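Local coordinates for protein pleckstrin homology domain-containing family M member 2 (Homo sapiens, PDB 3CXB) that binds the Salmonella effector SifA through its pleckstrin homology domain and probably interacts with kinesin, at residues 18-23 and 80-85; 56-61 and 68-73. All blocks are in the same frame, centred on the assembly; numbering follows the deposited sequence.

Contact 1 (18-23 and 80-85); sequences EHWKTC and ELSAES
Trp-20 CA and Ser-82 CA lie 8.6 Å apart, the first just before strand 21-28 and the second at the end of strand 79-82; strand 2-8 runs between these two strands in the sheet of the pleckstrin homology (PH) fold. Backbone hydrogen bonds join it to 21-23 (Tyr-8 with Lys-21, Leu-6 with Cys-23), and Lys-9, just past its end, bonds to Glu-80. The contact is therefore made by side chains reaching over, chiefly the indole, which meets both backbone and side-chain atoms of 80-82.

In Trp-20, CB already points toward segment 80-85; with CG beside the backbone N (chi1 -72°) and the ring turned by chi2 66°, the six-membered ring lies nearest strand 79-82. There CZ3 leads, 3.6 Å from Leu-81 C, with that carbonyl carbon lying at the ring edge close to its plane. Ser-82 CB sits obliquely to the ring, near CZ3 and CE3. Glu-80 O is likewise oblique, at 3.8 Å from CZ3. The Glu-80 chain bends at chi2, and its carboxylate plane stands 71° from the indole, with OE2 4.0 Å from Trp-20 CH2. Lys-9 and Arg-65 also touch the indole, and Arg-65 forms a long, weak ion pair with Glu-80.

The second point of contact lies in the buried interior. Leu-81 starts out away from segment 18-23 and packs on Leu-6, Tyr-8 and Phe-69, yet its CD2 methyl still comes within 4.4 Å of Cys-23 SG.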
ATOM      1  N   GLU B  18      13.634  10.548   1.183  1.00122.57           N
ATOM      2  CA  GLU B  18      12.298  10.768   0.660  1.00120.91           C
ATOM      3  C   GLU B  18      11.283  10.943   1.773  1.00121.87           C
ATOM      4  O   GLU B  18      11.445  10.392   2.863  1.00125.43           O
ATOM      5  N   HIS B  19      10.230  11.707   1.499  1.00124.03           N
ATOM      6  CA  HIS B  19       9.193  11.962   2.491  1.00122.40           C
ATOM      7  C   HIS B  19       7.985  11.046   2.330  1.00115.44           C
ATOM      8  O   HIS B  19       7.646  10.644   1.218  1.00116.21           O
ATOM      9  CB  HIS B  19       8.750  13.425   2.412  1.00133.73           C
ATOM     10  CG  HIS B  19       9.829  14.404   2.766  1.00146.68           C
ATOM     11  ND1 HIS B  19      10.440  14.425   4.003  1.00151.33           N
ATOM     12  CD2 HIS B  19      10.400  15.400   2.049  1.00151.13           C
ATOM     13  CE1 HIS B  19      11.339  15.393   4.031  1.00155.26           C
ATOM     14  NE2 HIS B  19      11.334  15.999   2.859  1.00155.14           N
ATOM     15  N   TRP B  20       7.345  10.716   3.451  1.00106.55           N
ATOM     16  CA  TRP B  20       6.170   9.854   3.444  1.00 97.52           C
ATOM     17  C   TRP B  20       4.886  10.664   3.425  1.00 92.08           C
ATOM     18  O   TRP B  20       4.469  11.201   4.450  1.00 90.15           O
ATOM     19  CB  TRP B  20       6.162   8.942   4.671  1.00 98.38           C
ATOM     20  CG  TRP B  20       7.182   7.858   4.615  1.00 98.35           C
ATOM     21  CD1 TRP B  20       8.535   8.010   4.637  1.00 98.00           C
ATOM     22  CD2 TRP B  20       6.932   6.453   4.478  1.00 98.74           C
ATOM     23  NE1 TRP B  20       9.148   6.787   4.513  1.00 98.42           N
ATOM     24  CE2 TRP B  20       8.191   5.819   4.413  1.00 99.00           C
ATOM     25  CE3 TRP B  20       5.773   5.679   4.393  1.00 99.71           C
ATOM     26  CZ2 TRP B  20       8.316   4.431   4.273  1.00100.29           C
ATOM     27  CZ3 TRP B  20       5.901   4.301   4.252  1.00101.34           C
ATOM     28  CH2 TRP B  20       7.167   3.692   4.191  1.00101.32           C
ATOM     29  N   LYS B  21       4.267  10.748   2.254  1.00 86.10           N
ATOM     30  CA  LYS B  21       3.017  11.480   2.094  1.00 79.55           C
ATOM     31  C   LYS B  21       1.863  10.566   2.504  1.00 74.73           C
ATOM     32  O   LYS B  21       1.942   9.347   2.349  1.00 71.39           O
ATOM     33  CB  LYS B  21       2.855  11.919   0.637  1.00 81.10           C
ATOM     34  CG  LYS B  21       1.688  12.870   0.393  1.00 87.00           C
ATOM     35  CD  LYS B  21       1.756  13.473  -1.011  1.00 90.70           C
ATOM     36  CE  LYS B  21       0.693  14.538  -1.228  1.00 93.43           C
ATOM     37  NZ  LYS B  21       0.767  15.110  -2.609  1.00 94.72           N
ATOM     38  N   THR B  22       0.802  11.148   3.046  1.00 68.94           N
ATOM     39  CA  THR B  22      -0.353  10.365   3.462  1.00 63.11           C
ATOM     40  C   THR B  22      -1.195  10.031   2.233  1.00 59.68           C
ATOM     41  O   THR B  22      -1.042  10.655   1.177  1.00 59.91           O
ATOM     42  CB  THR B  22      -1.230  11.149   4.465  1.00 64.28           C
ATOM     43  OG1 THR B  22      -1.728  12.337   3.837  1.00 64.91           O
ATOM     44  CG2 THR B  22      -0.422  11.518   5.710  1.00 66.18           C
ATOM     45  N   CYS B  23      -2.082   9.051   2.377  1.00 53.75           N
ATOM     46  CA  CYS B  23      -2.951   8.640   1.288  1.00 50.37           C
ATOM     47  C   CYS B  23      -4.181   7.933   1.854  1.00 49.28           C
ATOM     48  O   CYS B  23      -4.246   7.629   3.048  1.00 47.95           O
ATOM     49  CB  CYS B  23      -2.212   7.684   0.339  1.00 53.19           C
ATOM     50  SG  CYS B  23      -2.009   5.945   0.940  1.00 52.43           S
ATOM     51  N   GLU B  80       5.265   1.341  -1.216  1.00 50.98           N
ATOM     52  CA  GLU B  80       5.709   1.318   0.178  1.00 53.14           C
ATOM     53  C   GLU B  80       4.658   1.991   1.050  1.00 52.79           C
ATOM     54  O   GLU B  80       4.449   3.200   0.967  1.00 50.87           O
ATOM     55  CB  GLU B  80       7.045   2.041   0.342  1.00 56.87           C
ATOM     56  CG  GLU B  80       8.277   1.193   0.053  1.00 62.51           C
ATOM     57  CD  GLU B  80       8.730   0.336   1.228  1.00 66.47           C
ATOM     58  OE1 GLU B  80       9.830  -0.257   1.129  1.00 66.43           O
ATOM     59  OE2 GLU B  80       7.993   0.249   2.242  1.00 68.39           O
ATOM     60  N   LEU B  81       3.994   1.198   1.881  1.00 51.82           N
ATOM     61  CA  LEU B  81       2.961   1.726   2.756  1.00 51.00           C
ATOM     62  C   LEU B  81       3.398   1.698   4.214  1.00 51.14           C
ATOM     63  O   LEU B  81       4.363   1.036   4.575  1.00 53.95           O
ATOM     64  CB  LEU B  81       1.670   0.918   2.589  1.00 51.34           C
ATOM     65  CG  LEU B  81       0.986   0.917   1.219  1.00 50.71           C
ATOM     66  CD1 LEU B  81      -0.193  -0.048   1.228  1.00 47.79           C
ATOM     67  CD2 LEU B  81       0.507   2.319   0.882  1.00 49.86           C
ATOM     68  N   SER B  82       2.678   2.431   5.052  1.00 52.49           N
ATOM     69  CA  SER B  82       2.983   2.483   6.476  1.00 54.67           C
ATOM     70  C   SER B  82       1.711   2.761   7.256  1.00 56.52           C
ATOM     71  O   SER B  82       0.973   3.681   6.925  1.00 55.70           O
ATOM     72  CB  SER B  82       4.002   3.581   6.770  1.00 56.70           C
ATOM     73  OG  SER B  82       4.449   3.495   8.112  1.00 58.08           O
ATOM     74  N   ALA B  83       1.448   1.956   8.279  1.00 58.42           N
ATOM     75  CA  ALA B  83       0.256   2.134   9.095  1.00 61.64           C
ATOM     76  C   ALA B  83       0.625   2.902  10.356  1.00 64.00           C
ATOM     77  O   ALA B  83       1.760   3.359  10.497  1.00 63.89           O
ATOM     78  CB  ALA B  83      -0.349   0.788   9.449  1.00 60.21           C
ATOM     79  N   GLU B  84      -0.329   3.048  11.271  1.00 67.97           N
ATOM     80  CA  GLU B  84      -0.075   3.782  12.500  1.00 72.14           C
ATOM     81  C   GLU B  84       0.194   2.834  13.664  1.00 69.80           C
ATOM     82  O   GLU B  84       0.795   3.224  14.663  1.00 67.67           O
ATOM     83  CB  GLU B  84      -1.266   4.701  12.823  1.00 80.39           C
ATOM     84  CG  GLU B  84      -2.596   3.969  13.047  1.00 96.75           C
ATOM     85  CD  GLU B  84      -3.766   4.906  13.375  1.00104.76           C
ATOM     86  OE1 GLU B  84      -3.672   5.674  14.360  1.00109.92           O
ATOM     87  OE2 GLU B  84      -4.789   4.869  12.655  1.00109.54           O
ATOM     88  N   SER B  85      -0.242   1.584  13.522  1.00 65.81           N
ATOM     89  CA  SER B  85      -0.063   0.582  14.568  1.00 60.64           C
ATOM     90  C   SER B  85       0.310  -0.805  14.024  1.00 58.51           C
ATOM     91  O   SER B  85       0.158  -1.090  12.845  1.00 55.29           O
ATOM     92  CB  SER B  85      -1.347   0.476  15.391  1.00 57.99           C
ATOM     93  OG  SER B  85      -2.443   0.133  14.559  1.00 54.46           O
TER

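Contact 2 (56-61 and 68-73); sequences GCRRAN and AFQVIL
Arg-58 and Gln-70 form a hydrogen-bonded pair at the middle of an antiparallel beta hairpin, strands 54-59 and 68-73 of the PH-domain sheet. Gln-70 N gives a nearly straight bond to Arg-58 O at 3.0 Å, with an N-H...O angle of 165°, and Arg-58 N returns one to Gln-70 O at 3.2 Å. Farther along, Ala-60 N binds Ala-68 O at 2.8 Å, just beyond the end of strand 54-59, and at the other end Ile-72 N reaches Gly-56 O. The short strand axes run 157° apart in direction.

The same two residues also meet through their side chains, which lie side by side and point the same way. Both CB atoms lie on one face of the sheet, and the shared torsion, CG between the backbone N and the carbonyl carbon (chi1 near 60° in both), carries the two chains alongside each other. Arg-58 NE then donates a weak, bent bond to Gln-70 OE1 at 2.8 Å, while the guanidinium stands steeply to the amide plane. Ile-72 is on this face too, its CB against Gly-56 O.

On the other face, Cys-57 and Val-71 form a non-hydrogen-bonded pair, as do Arg-59 and Phe-69. Helix 86-100 packs here: Met-93, Leu-96 and Cys-97 meet Cys-57, Met-89 meets Phe-69, and Arg-59 makes a salt bridge to Glu-86. Phe-69 turns its ring away from segment 56-61 and leaves CB 3.4 Å from Arg-58 O, whereas Cys-57 SG lies 4.2 Å from Val-71 CG2.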
ATOM      1  N   GLY B  56       2.931  -9.941  -4.825  1.00 36.60           N
ATOM      2  CA  GLY B  56       2.836 -10.364  -3.436  1.00 35.96           C
ATOM      3  C   GLY B  56       2.850  -9.202  -2.458  1.00 35.73           C
ATOM      4  O   GLY B  56       2.775  -8.042  -2.870  1.00 35.99           O
ATOM      5  N   CYS B  57       2.925  -9.512  -1.165  1.00 35.04           N
ATOM      6  CA  CYS B  57       2.966  -8.502  -0.102  1.00 38.83           C
ATOM      7  C   CYS B  57       3.860  -9.016   1.016  1.00 38.25           C
ATOM      8  O   CYS B  57       3.859 -10.208   1.309  1.00 37.53           O
ATOM      9  CB  CYS B  57       1.579  -8.277   0.526  1.00 39.65           C
ATOM     10  SG  CYS B  57       0.257  -7.647  -0.514  1.00 51.06           S
ATOM     11  N   ARG B  58       4.590  -8.128   1.670  1.00 38.96           N
ATOM     12  CA  ARG B  58       5.421  -8.558   2.775  1.00 40.68           C
ATOM     13  C   ARG B  58       5.628  -7.416   3.768  1.00 39.35           C
ATOM     14  O   ARG B  58       5.428  -6.255   3.443  1.00 39.86           O
ATOM     15  CB  ARG B  58       6.772  -9.056   2.253  1.00 41.89           C
ATOM     16  CG  ARG B  58       7.611  -7.994   1.570  1.00 46.73           C
ATOM     17  CD  ARG B  58       8.848  -8.600   0.924  1.00 49.79           C
ATOM     18  NE  ARG B  58      10.061  -7.855   1.255  1.00 54.00           N
ATOM     19  CZ  ARG B  58      10.790  -8.049   2.351  1.00 55.99           C
ATOM     20  NH1 ARG B  58      10.443  -8.973   3.246  1.00 58.54           N
ATOM     21  NH2 ARG B  58      11.880  -7.322   2.546  1.00 56.27           N
ATOM     22  N   ARG B  59       6.003  -7.750   4.991  1.00 40.49           N
ATOM     23  CA  ARG B  59       6.286  -6.730   5.975  1.00 44.57           C
ATOM     24  C   ARG B  59       7.658  -6.216   5.547  1.00 49.98           C
ATOM     25  O   ARG B  59       8.493  -6.995   5.085  1.00 48.41           O
ATOM     26  CB  ARG B  59       6.349  -7.346   7.376  1.00 42.16           C
ATOM     27  CG  ARG B  59       5.001  -7.494   8.081  1.00 38.62           C
ATOM     28  CD  ARG B  59       5.101  -8.599   9.106  1.00 39.16           C
ATOM     29  NE  ARG B  59       4.603  -8.232  10.428  1.00 38.68           N
ATOM     30  CZ  ARG B  59       3.447  -8.641  10.927  1.00 38.87           C
ATOM     31  NH1 ARG B  59       3.072  -8.263  12.142  1.00 38.93           N
ATOM     32  NH2 ARG B  59       2.661  -9.429  10.204  1.00 41.78           N
ATOM     33  N   ALA B  60       7.895  -4.918   5.686  1.00 60.21           N
ATOM     34  CA  ALA B  60       9.169  -4.348   5.276  1.00 72.33           C
ATOM     35  C   ALA B  60      10.165  -4.188   6.411  1.00 83.29           C
ATOM     36  O   ALA B  60       9.852  -4.432   7.575  1.00 82.11           O
ATOM     37  CB  ALA B  60       8.940  -3.007   4.607  1.00 69.63           C
ATOM     38  N   ASN B  61      11.373  -3.777   6.045  1.00 97.99           N
ATOM     39  CA  ASN B  61      12.458  -3.552   6.987  1.00114.78           C
ATOM     40  C   ASN B  61      12.190  -2.302   7.826  1.00124.52           C
ATOM     41  O   ASN B  61      11.192  -1.618   7.615  1.00123.52           O
ATOM     42  CB  ASN B  61      13.763  -3.417   6.205  1.00114.15           C
ATOM     43  CG  ASN B  61      13.553  -2.793   4.832  1.00117.07           C
ATOM     44  OD1 ASN B  61      13.721  -1.586   4.650  1.00118.62           O
ATOM     45  ND2 ASN B  61      13.164  -3.619   3.861  1.00117.48           N
ATOM     46  N   ALA B  68       5.709  -0.682   8.633  1.00 57.76           N
ATOM     47  CA  ALA B  68       5.809  -0.582   7.180  1.00 54.46           C
ATOM     48  C   ALA B  68       5.710  -1.908   6.429  1.00 52.10           C
ATOM     49  O   ALA B  68       6.246  -2.921   6.859  1.00 53.26           O
ATOM     50  CB  ALA B  68       7.096   0.106   6.809  1.00 57.11           C
ATOM     51  N   PHE B  69       5.024  -1.878   5.291  1.00 49.88           N
ATOM     52  CA  PHE B  69       4.853  -3.058   4.447  1.00 45.96           C
ATOM     53  C   PHE B  69       4.782  -2.653   2.977  1.00 43.37           C
ATOM     54  O   PHE B  69       4.559  -1.487   2.653  1.00 43.27           O
ATOM     55  CB  PHE B  69       3.586  -3.808   4.843  1.00 44.71           C
ATOM     56  CG  PHE B  69       2.329  -2.975   4.748  1.00 43.26           C
ATOM     57  CD1 PHE B  69       1.508  -3.050   3.622  1.00 41.41           C
ATOM     58  CD2 PHE B  69       1.952  -2.149   5.803  1.00 40.48           C
ATOM     59  CE1 PHE B  69       0.329  -2.320   3.551  1.00 41.67           C
ATOM     60  CE2 PHE B  69       0.769  -1.407   5.747  1.00 40.67           C
ATOM     61  CZ  PHE B  69      -0.048  -1.490   4.623  1.00 42.23           C
ATOM     62  N   GLN B  70       4.956  -3.613   2.081  1.00 41.07           N
ATOM     63  CA  GLN B  70       4.942  -3.287   0.672  1.00 39.49           C
ATOM     64  C   GLN B  70       4.097  -4.209  -0.197  1.00 38.82           C
ATOM     65  O   GLN B  70       3.853  -5.367   0.139  1.00 39.64           O
ATOM     66  CB  GLN B  70       6.373  -3.257   0.168  1.00 39.25           C
ATOM     67  CG  GLN B  70       7.097  -4.556   0.420  1.00 45.33           C
ATOM     68  CD  GLN B  70       8.603  -4.483   0.192  1.00 47.17           C
ATOM     69  OE1 GLN B  70       9.252  -5.513   0.008  1.00 48.35           O
ATOM     70  NE2 GLN B  70       9.168  -3.272   0.224  1.00 44.62           N
ATOM     71  N   VAL B  71       3.635  -3.662  -1.317  1.00 37.05           N
ATOM     72  CA  VAL B  71       2.838  -4.404  -2.274  1.00 35.29           C
ATOM     73  C   VAL B  71       3.678  -4.488  -3.536  1.00 34.02           C
ATOM     74  O   VAL B  71       3.848  -3.488  -4.221  1.00 34.91           O
ATOM     75  CB  VAL B  71       1.526  -3.663  -2.591  1.00 38.13           C
ATOM     76  CG1 VAL B  71       0.729  -4.418  -3.641  1.00 32.43           C
ATOM     77  CG2 VAL B  71       0.704  -3.529  -1.331  1.00 38.42           C
ATOM     78  N   ILE B  72       4.211  -5.672  -3.831  1.00 31.98           N
ATOM     79  CA  ILE B  72       5.041  -5.882  -5.009  1.00 31.75           C
ATOM     80  C   ILE B  72       4.270  -5.752  -6.325  1.00 34.17           C
ATOM     81  O   ILE B  72       3.184  -6.306  -6.483  1.00 32.35           O
ATOM     82  CB  ILE B  72       5.713  -7.265  -4.981  1.00 31.27           C
ATOM     83  CG1 ILE B  72       6.883  -7.293  -3.978  1.00 30.53           C
ATOM     84  CG2 ILE B  72       6.265  -7.567  -6.359  1.00 28.59           C
ATOM     85  CD1 ILE B  72       6.532  -7.005  -2.543  1.00 29.30           C
ATOM     86  N   LEU B  73       4.850  -5.025  -7.272  1.00 38.38           N
ATOM     87  CA  LEU B  73       4.215  -4.820  -8.558  1.00 42.32           C
ATOM     88  C   LEU B  73       5.133  -5.221  -9.698  1.00 47.42           C
ATOM     89  O   LEU B  73       6.341  -5.008  -9.644  1.00 48.25           O
ATOM     90  CB  LEU B  73       3.812  -3.360  -8.695  1.00 43.53           C
ATOM     91  CG  LEU B  73       2.836  -2.877  -7.618  1.00 43.86           C
ATOM     92  CD1 LEU B  73       2.658  -1.370  -7.724  1.00 44.17           C
ATOM     93  CD2 LEU B  73       1.502  -3.580  -7.770  1.00 42.12           C
TER

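How the contacts relate
Contacts 1 and 2 have centres about 12 Å apart and meet where strands 68-73 and 79-82 run as antiparallel neighbours. A probable backbone hydrogen bond joins them, Leu-81 N to Phe-69 O at 2.9 Å. At the neighbouring side chains, Glu-80 OE1 comes within 3.2 Å of Gln-70 NE2, so the glutamate that borders the indole in contact 1 also packs on the glutamine of contact 2. Along the chain, the hairpin of contact 2 is nested inside the loop that contact 1 closes. Across the sheet, contact 1 reaches over strand 2-8, and contact 2 lies on the far side of 79-82, joining 68-73 to the outermost strand 54-59.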